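Side-chain contact in actin-related protein 8 (Homo sapiens, PDB 4FO0), which binds ATP and serves as a non-polymerising, actin-like subunit of the INO80 chromatin-remodelling complex, involved in transcriptional regulation, DNA replication and probably DNA repair: residues 70-73 against 74-78. Sequence-based numbering, arbitrary orientation.
Sequences ESNE and QRQNG
Arg75 lays its guanidinium back over the preceding turn of the helix, above Ser71 and beside Asn72. One face of the group looks onto the carbonyl of Ser71, with NH1 3.6 Å from Ser71 O, while Asn72 OD1 sits in plane at the edge, 3.7 Å from the same NH1. Amide and guanidinium planes stand 79° apart, and neither approach is a hydrogen bond. The Arg75 chain runs extended as far as CD and then bends at chi3 (-69°), which turns the group toward the start of the helix, where NH2 donates to Leu66 O. With an alanine here, Leu66 O is likely to lose its guanidinium donor, and the flank of the turn at Ser71 and Asn72 its cover. The backbone beneath shows the i to i+4 pattern of the first turns of helix 71-88 of the actin-like fold, at the protein surface here and away from the ATP site. Gln74 N bonds Glu70 O at 3.0 Å, almost straight. The amides of Arg75, Gln76 and Asn77 bond in the same order to the carbonyls of Ser71, Asn72 and Glu73, the Gln76 bond also close to straight, the other two more bent. Ser71 turns its hydroxyl off the helix to Gly368 O, tying this end to a loop whose Val370 also touches Glu70 and Gln74. Two further pairs four residues apart meet side chain to side chain. Asn72 and Gln76 lie side by side, with ND2 of Asn72 4.1 Å from CG of Gln76. The Asn77 amide crosses beside the Glu73 side chain, carboxylate and amide planes 53° apart.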
ATOM      1  N   GLU A  70     -27.009  -5.355  -1.805  1.00 63.10           N
ATOM      2  CA  GLU A  70     -26.602  -5.959  -0.539  1.00 57.21           C
ATOM      3  C   GLU A  70     -25.553  -5.138   0.208  1.00 46.76           C
ATOM      4  O   GLU A  70     -25.299  -5.386   1.381  1.00 56.08           O
ATOM      5  CB  GLU A  70     -26.084  -7.381  -0.768  1.00 54.51           C
ATOM      6  CG  GLU A  70     -27.033  -8.277  -1.569  1.00 76.17           C
ATOM      7  CD  GLU A  70     -26.774  -8.258  -3.084  1.00 91.68           C
ATOM      8  OE1 GLU A  70     -26.369  -7.210  -3.646  1.00 67.66           O
ATOM      9  OE2 GLU A  70     -26.984  -9.313  -3.718  1.00106.44           O
ATOM     10  N   SER A  71     -24.955  -4.155  -0.460  1.00 45.54           N
ATOM     11  CA  SER A  71     -23.792  -3.469   0.101  1.00 45.09           C
ATOM     12  C   SER A  71     -24.070  -2.856   1.449  1.00 41.52           C
ATOM     13  O   SER A  71     -23.242  -2.921   2.352  1.00 49.71           O
ATOM     14  CB  SER A  71     -23.265  -2.395  -0.841  1.00 35.09           C
ATOM     15  OG  SER A  71     -22.575  -2.981  -1.925  1.00 49.00           O
ATOM     16  N   ASN A  72     -25.239  -2.257   1.588  1.00 45.12           N
ATOM     17  CA  ASN A  72     -25.531  -1.537   2.806  1.00 37.81           C
ATOM     18  C   ASN A  72     -25.743  -2.470   3.987  1.00 47.60           C
ATOM     19  O   ASN A  72     -25.207  -2.237   5.069  1.00 46.72           O
ATOM     20  CB  ASN A  72     -26.724  -0.616   2.616  1.00 54.45           C
ATOM     21  CG  ASN A  72     -26.689   0.545   3.563  1.00 82.23           C
ATOM     22  OD1 ASN A  72     -26.144   1.601   3.238  1.00 98.01           O
ATOM     23  ND2 ASN A  72     -27.236   0.353   4.764  1.00 59.00           N
ATOM     24  N   GLU A  73     -26.512  -3.535   3.772  1.00 50.49           N
ATOM     25  CA  GLU A  73     -26.707  -4.546   4.803  1.00 45.29           C
ATOM     26  C   GLU A  73     -25.397  -5.206   5.224  1.00 47.76           C
ATOM     27  O   GLU A  73     -25.133  -5.359   6.415  1.00 40.95           O
ATOM     28  CB  GLU A  73     -27.684  -5.614   4.334  1.00 45.24           C
ATOM     29  CG  GLU A  73     -27.732  -6.816   5.259  1.00 79.77           C
ATOM     30  CD  GLU A  73     -29.097  -7.482   5.293  1.00100.77           C
ATOM     31  OE1 GLU A  73     -29.820  -7.408   4.270  1.00 86.98           O
ATOM     32  OE2 GLU A  73     -29.443  -8.070   6.350  1.00 78.77           O
ATOM     33  N   GLN A  74     -24.588  -5.602   4.242  1.00 46.11           N
ATOM     34  CA  GLN A  74     -23.298  -6.238   4.505  1.00 43.70           C
ATOM     35  C   GLN A  74     -22.423  -5.348   5.377  1.00 39.34           C
ATOM     36  O   GLN A  74     -21.803  -5.795   6.341  1.00 41.51           O
ATOM     37  CB  GLN A  74     -22.584  -6.560   3.192  1.00 45.77           C
ATOM     38  CG  GLN A  74     -21.272  -7.336   3.345  1.00 35.12           C
ATOM     39  CD  GLN A  74     -20.726  -7.806   2.006  1.00 44.37           C
ATOM     40  OE1 GLN A  74     -19.706  -7.322   1.538  1.00 45.77           O
ATOM     41  NE2 GLN A  74     -21.418  -8.745   1.380  1.00 52.52           N
ATOM     42  N   ARG A  75     -22.399  -4.074   5.029  1.00 43.40           N
ATOM     43  CA  ARG A  75     -21.678  -3.066   5.790  1.00 46.85           C
ATOM     44  C   ARG A  75     -22.158  -3.057   7.255  1.00 45.70           C
ATOM     45  O   ARG A  75     -21.358  -3.206   8.186  1.00 47.05           O
ATOM     46  CB  ARG A  75     -21.884  -1.720   5.092  1.00 39.60           C
ATOM     47  CG  ARG A  75     -21.022  -0.571   5.542  1.00 57.71           C
ATOM     48  CD  ARG A  75     -21.251   0.626   4.610  1.00 56.08           C
ATOM     49  NE  ARG A  75     -20.700   0.358   3.285  1.00 69.81           N
ATOM     50  CZ  ARG A  75     -21.398   0.359   2.152  1.00 77.14           C
ATOM     51  NH1 ARG A  75     -22.708   0.637   2.174  1.00 55.93           N
ATOM     52  NH2 ARG A  75     -20.775   0.086   0.996  1.00 39.19           N
ATOM     53  N   GLN A  76     -23.465  -2.897   7.448  1.00 43.95           N
ATOM     54  CA  GLN A  76     -24.108  -3.014   8.763  1.00 42.07           C
ATOM     55  C   GLN A  76     -23.666  -4.231   9.592  1.00 46.69           C
ATOM     56  O   GLN A  76     -23.291  -4.113  10.764  1.00 40.61           O
ATOM     57  CB  GLN A  76     -25.624  -3.115   8.577  1.00 52.78           C
ATOM     58  CG  GLN A  76     -26.279  -1.848   8.112  1.00 50.78           C
ATOM     59  CD  GLN A  76     -25.972  -0.707   9.043  1.00 94.67           C
ATOM     60  OE1 GLN A  76     -24.843  -0.577   9.517  1.00 76.96           O
ATOM     61  NE2 GLN A  76     -26.977   0.119   9.330  1.00119.25           N
ATOM     62  N   ASN A  77     -23.751  -5.410   8.987  1.00 33.33           N
ATOM     63  CA  ASN A  77     -23.487  -6.636   9.714  1.00 30.98           C
ATOM     64  C   ASN A  77     -22.027  -6.756  10.093  1.00 36.44           C
ATOM     65  O   ASN A  77     -21.697  -7.275  11.162  1.00 40.88           O
ATOM     66  CB  ASN A  77     -23.977  -7.853   8.925  1.00 32.05           C
ATOM     67  CG  ASN A  77     -25.487  -7.810   8.653  1.00 58.56           C
ATOM     68  OD1 ASN A  77     -26.298  -7.356   9.488  1.00 42.20           O
ATOM     69  ND2 ASN A  77     -25.867  -8.276   7.470  1.00 58.65           N
ATOM     70  N   GLY A  78     -21.154  -6.260   9.216  1.00 42.96           N
ATOM     71  CA  GLY A  78     -19.730  -6.203   9.500  1.00 33.18           C
ATOM     72  C   GLY A  78     -19.428  -5.296  10.685  1.00 37.47           C
ATOM     73  O   GLY A  78     -18.616  -5.629  11.561  1.00 28.88           O
TER